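Long-range contact in MobA-like NTP transferase domain-containing protein (Thermus thermophilus, PDB 2DPW), which is of unknown function but probably acts as a nucleotidyltransferase of the MobA-like family: residues A113-V124 / T142-D152. Sequence-based numbering, arbitrary orientation.
Sequences ALVYPIVPKEAV and TFTGGNLLLLD
Leu114 to Pro120 form one long strand that pairs antiparallel with two successive strands, 142-145 and 148-152, in the mixed sheet of the MobA-like domain, a GT-A type fold. The register shifts by two residues between the two ladders, where 142-152 loops out at Gly146 and Asn147. In the first ladder Val115 and Leu150 are a hydrogen-bonded pair, with Val115 N to Leu150 O at 2.9 Å. In the second, Val119 and Thr144 pair likewise.

Tyr116 lies across the shift. Its CG is anti to the backbone N (chi1 -179°), which sends the ring across the turn at Gly145 to Leu148. CB and CD1 touch Leu149 CD1. CD1 and CE1 meet Leu148 O, which approaches the rim of the ring within its plane. CE2 comes to 3.7 Å from Gly145 CA, and CZ meets Gly146 N. OH is modelled as donating to Gly146 O, but this bond is doubtful because OH sits too close to Gly145 C. Gly146 N bonds to Pro117 O at 2.9 Å, which ties the loop back.

The side chains of Leu114 and Leu151 run next to each other in the same direction, CD1 to CD2 3.8 Å. On its other edge, strand 114-120 pairs with strand 210-214. Pro120 CG packs against Phe143 CE2 at 3.6 Å. Ile118 CD1 makes a CH-pi contact over one face of the Phe143 ring, 4.1 Å from its centroid.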
loop_
_atom_site.group_PDB
_atom_site.type_symbol
_atom_site.label_atom_id
_atom_site.label_comp_id
_atom_site.label_asym_id
_atom_site.label_seq_id
_atom_site.Cartn_x
_atom_site.Cartn_y
_atom_site.Cartn_z
ATOM N N ALA A 113 -3.625 8.574 12.711
ATOM C CA ALA A 113 -2.351 7.867 12.795
ATOM C C ALA A 113 -2.136 7.005 11.568
ATOM O O ALA A 113 -1.019 6.858 11.064
ATOM C CB ALA A 113 -2.338 6.985 14.025
ATOM N N LEU A 114 -3.229 6.437 11.086
ATOM C CA LEU A 114 -3.168 5.563 9.946
ATOM C C LEU A 114 -4.340 5.794 9.006
ATOM O O LEU A 114 -5.490 5.792 9.435
ATOM C CB LEU A 114 -3.154 4.122 10.447
ATOM C CG LEU A 114 -3.114 3.002 9.417
ATOM C CD1 LEU A 114 -2.441 1.796 10.014
ATOM C CD2 LEU A 114 -4.523 2.687 8.954
ATOM N N VAL A 115 -4.036 6.007 7.728
ATOM C CA VAL A 115 -5.067 6.203 6.724
ATOM C C VAL A 115 -4.790 5.277 5.542
ATOM O O VAL A 115 -3.696 5.265 4.987
ATOM C CB VAL A 115 -5.132 7.672 6.257
ATOM C CG1 VAL A 115 -6.258 7.858 5.229
ATOM C CG2 VAL A 115 -5.378 8.570 7.460
ATOM N N TYR A 116 -5.792 4.491 5.167
ATOM C CA TYR A 116 -5.647 3.555 4.067
ATOM C C TYR A 116 -6.571 3.817 2.899
ATOM O O TYR A 116 -7.769 3.563 2.975
ATOM C CB TYR A 116 -5.893 2.148 4.559
ATOM C CG TYR A 116 -5.728 1.123 3.482
ATOM C CD1 TYR A 116 -4.622 1.158 2.645
ATOM C CD2 TYR A 116 -6.642 0.089 3.335
ATOM C CE1 TYR A 116 -4.420 0.189 1.693
ATOM C CE2 TYR A 116 -6.453 -0.893 2.390
ATOM C CZ TYR A 116 -5.339 -0.838 1.570
ATOM O OH TYR A 116 -5.133 -1.809 0.630
ATOM N N PRO A 117 -6.017 4.319 1.791
ATOM C CA PRO A 117 -6.821 4.614 0.598
ATOM C C PRO A 117 -7.453 3.381 -0.055
ATOM O O PRO A 117 -6.780 2.381 -0.303
ATOM C CB PRO A 117 -5.842 5.328 -0.346
ATOM C CG PRO A 117 -4.549 5.426 0.346
ATOM C CD PRO A 117 -4.636 4.825 1.706
ATOM N N ILE A 118 -8.749 3.462 -0.333
ATOM C CA ILE A 118 -9.455 2.357 -0.991
ATOM C C ILE A 118 -10.121 2.867 -2.264
ATOM O O ILE A 118 -10.572 4.008 -2.318
ATOM C CB ILE A 118 -10.548 1.716 -0.087
ATOM C CG1 ILE A 118 -11.505 2.797 0.409
ATOM C CG2 ILE A 118 -9.912 0.953 1.069
ATOM C CD1 ILE A 118 -12.653 2.257 1.245
ATOM N N VAL A 119 -10.181 2.011 -3.279
ATOM C CA VAL A 119 -10.782 2.369 -4.564
ATOM C C VAL A 119 -12.121 1.672 -4.864
ATOM O O VAL A 119 -12.283 0.462 -4.635
ATOM C CB VAL A 119 -9.824 2.043 -5.732
ATOM C CG1 VAL A 119 -10.379 2.597 -7.020
ATOM C CG2 VAL A 119 -8.453 2.610 -5.461
ATOM N N PRO A 120 -13.099 2.431 -5.389
ATOM C CA PRO A 120 -14.423 1.884 -5.729
ATOM C C PRO A 120 -14.393 1.044 -7.008
ATOM O O PRO A 120 -13.714 1.400 -7.973
ATOM C CB PRO A 120 -15.283 3.135 -5.903
ATOM C CG PRO A 120 -14.569 4.179 -5.073
ATOM C CD PRO A 120 -13.129 3.904 -5.400
ATOM N N LYS A 121 -15.115 -0.071 -7.010
ATOM C CA LYS A 121 -15.182 -0.936 -8.183
ATOM C C LYS A 121 -15.466 -0.031 -9.380
ATOM O O LYS A 121 -14.828 -0.126 -10.435
ATOM C CB LYS A 121 -16.324 -1.948 -8.012
ATOM C CG LYS A 121 -16.469 -2.991 -9.120
ATOM C CD LYS A 121 -17.623 -3.943 -8.806
ATOM C CE LYS A 121 -17.449 -5.309 -9.474
ATOM N NZ LYS A 121 -18.516 -6.274 -9.060
ATOM N N GLU A 122 -16.421 0.870 -9.175
ATOM C CA GLU A 122 -16.873 1.825 -10.178
ATOM C C GLU A 122 -15.770 2.493 -11.015
ATOM O O GLU A 122 -15.911 2.641 -12.229
ATOM C CB GLU A 122 -17.719 2.907 -9.489
ATOM C CG GLU A 122 -19.002 2.408 -8.800
ATOM C CD GLU A 122 -18.749 1.400 -7.677
ATOM O OE1 GLU A 122 -17.898 1.673 -6.800
ATOM O OE2 GLU A 122 -19.413 0.335 -7.665
ATOM N N ALA A 123 -14.679 2.893 -10.368
ATOM C CA ALA A 123 -13.586 3.572 -11.061
ATOM C C ALA A 123 -12.454 2.654 -11.486
ATOM O O ALA A 123 -11.678 2.992 -12.376
ATOM C CB ALA A 123 -13.038 4.690 -10.186
ATOM N N VAL A 124 -12.346 1.501 -10.842
ATOM C CA VAL A 124 -11.295 0.558 -11.184
ATOM C C VAL A 124 -11.474 0.085 -12.616
ATOM O O VAL A 124 -10.511 -0.220 -13.315
ATOM C CB VAL A 124 -11.335 -0.664 -10.270
ATOM C CG1 VAL A 124 -10.212 -1.628 -10.633
ATOM C CG2 VAL A 124 -11.230 -0.218 -8.827
ATOM N N THR A 142 -18.610 -0.674 -2.981
ATOM C CA THR A 142 -17.772 -1.833 -3.245
ATOM C C THR A 142 -16.372 -1.317 -3.546
ATOM O O THR A 142 -16.169 -0.536 -4.475
ATOM C CB THR A 142 -18.295 -2.632 -4.428
ATOM O OG1 THR A 142 -19.608 -3.112 -4.120
ATOM C CG2 THR A 142 -17.378 -3.809 -4.710
ATOM N N PHE A 143 -15.409 -1.760 -2.746
ATOM C CA PHE A 143 -14.047 -1.301 -2.894
ATOM C C PHE A 143 -12.998 -2.375 -2.854
ATOM O O PHE A 143 -13.263 -3.548 -2.601
ATOM C CB PHE A 143 -13.735 -0.323 -1.770
ATOM C CG PHE A 143 -14.820 0.680 -1.528
ATOM C CD1 PHE A 143 -15.906 0.379 -0.706
ATOM C CD2 PHE A 143 -14.755 1.932 -2.127
ATOM C CE1 PHE A 143 -16.905 1.309 -0.488
ATOM C CE2 PHE A 143 -15.752 2.872 -1.914
ATOM C CZ PHE A 143 -16.827 2.558 -1.090
ATOM N N THR A 144 -11.780 -1.931 -3.094
ATOM C CA THR A 144 -10.634 -2.793 -2.996
ATOM C C THR A 144 -9.600 -1.908 -2.348
ATOM O O THR A 144 -9.736 -0.667 -2.383
ATOM C CB THR A 144 -10.146 -3.274 -4.361
ATOM O OG1 THR A 144 -9.091 -4.223 -4.166
ATOM C CG2 THR A 144 -9.655 -2.119 -5.205
ATOM N N GLY A 145 -8.598 -2.549 -1.745
ATOM C CA GLY A 145 -7.536 -1.830 -1.061
ATOM C C GLY A 145 -6.366 -1.311 -1.835
ATOM O O GLY A 145 -5.979 -1.948 -2.810
ATOM N N GLY A 146 -5.877 -0.110 -1.537
ATOM C CA GLY A 146 -4.748 0.378 -2.320
ATOM C C GLY A 146 -3.436 -0.290 -1.964
ATOM O O GLY A 146 -3.403 -1.255 -1.206
ATOM N N ASN A 147 -2.361 0.215 -2.544
ATOM C CA ASN A 147 -1.057 -0.316 -2.294
ATOM C C ASN A 147 -0.275 0.818 -1.660
ATOM O O ASN A 147 0.948 0.878 -1.724
ATOM C CB ASN A 147 -0.440 -0.723 -3.621
ATOM C CG ASN A 147 -1.020 -2.046 -4.190
ATOM O OD1 ASN A 147 -0.891 -3.100 -3.578
ATOM N ND2 ASN A 147 -1.639 -1.981 -5.373
ATOM N N LEU A 148 -1.028 1.754 -1.098
ATOM C CA LEU A 148 -0.481 2.921 -0.428
ATOM C C LEU A 148 -0.987 2.917 0.994
ATOM O O LEU A 148 -2.096 2.463 1.264
ATOM C CB LEU A 148 -0.958 4.217 -1.095
ATOM C CG LEU A 148 -0.599 4.593 -2.537
ATOM C CD1 LEU A 148 -1.202 5.961 -2.794
ATOM C CD2 LEU A 148 0.920 4.629 -2.779
ATOM N N LEU A 149 -0.163 3.429 1.894
ATOM C CA LEU A 149 -0.535 3.529 3.296
ATOM C C LEU A 149 0.092 4.787 3.874
ATOM O O LEU A 149 1.315 4.951 3.873
ATOM C CB LEU A 149 -0.057 2.317 4.087
ATOM C CG LEU A 149 -0.598 2.240 5.516
ATOM C CD1 LEU A 149 -2.094 1.949 5.500
ATOM C CD2 LEU A 149 0.138 1.151 6.257
ATOM N N LEU A 150 -0.763 5.671 4.368
ATOM C CA LEU A 150 -0.345 6.937 4.946
ATOM C C LEU A 150 -0.218 6.817 6.478
ATOM O O LEU A 150 -1.202 6.566 7.183
ATOM C CB LEU A 150 -1.371 8.003 4.556
ATOM C CG LEU A 150 -1.075 9.447 4.937
ATOM C CD1 LEU A 150 0.357 9.822 4.574
ATOM C CD2 LEU A 150 -2.069 10.339 4.226
ATOM N N LEU A 151 0.994 7.001 6.997
ATOM C CA LEU A 151 1.210 6.864 8.436
ATOM C C LEU A 151 1.782 8.053 9.163
ATOM O O LEU A 151 2.576 8.823 8.627
ATOM C CB LEU A 151 2.166 5.713 8.749
ATOM C CG LEU A 151 1.956 4.308 8.213
ATOM C CD1 LEU A 151 3.158 3.497 8.630
ATOM C CD2 LEU A 151 0.634 3.702 8.724
ATOM N N ASP A 152 1.380 8.174 10.419
ATOM C CA ASP A 152 1.920 9.201 11.273
ATOM C C ASP A 152 2.899 8.371 12.097
ATOM O O ASP A 152 2.508 7.754 13.088
ATOM C CB ASP A 152 0.851 9.775 12.173
ATOM C CG ASP A 152 1.367 10.917 12.980
ATOM O OD1 ASP A 152 1.466 12.030 12.423
ATOM O OD2 ASP A 152 1.708 10.702 14.162
#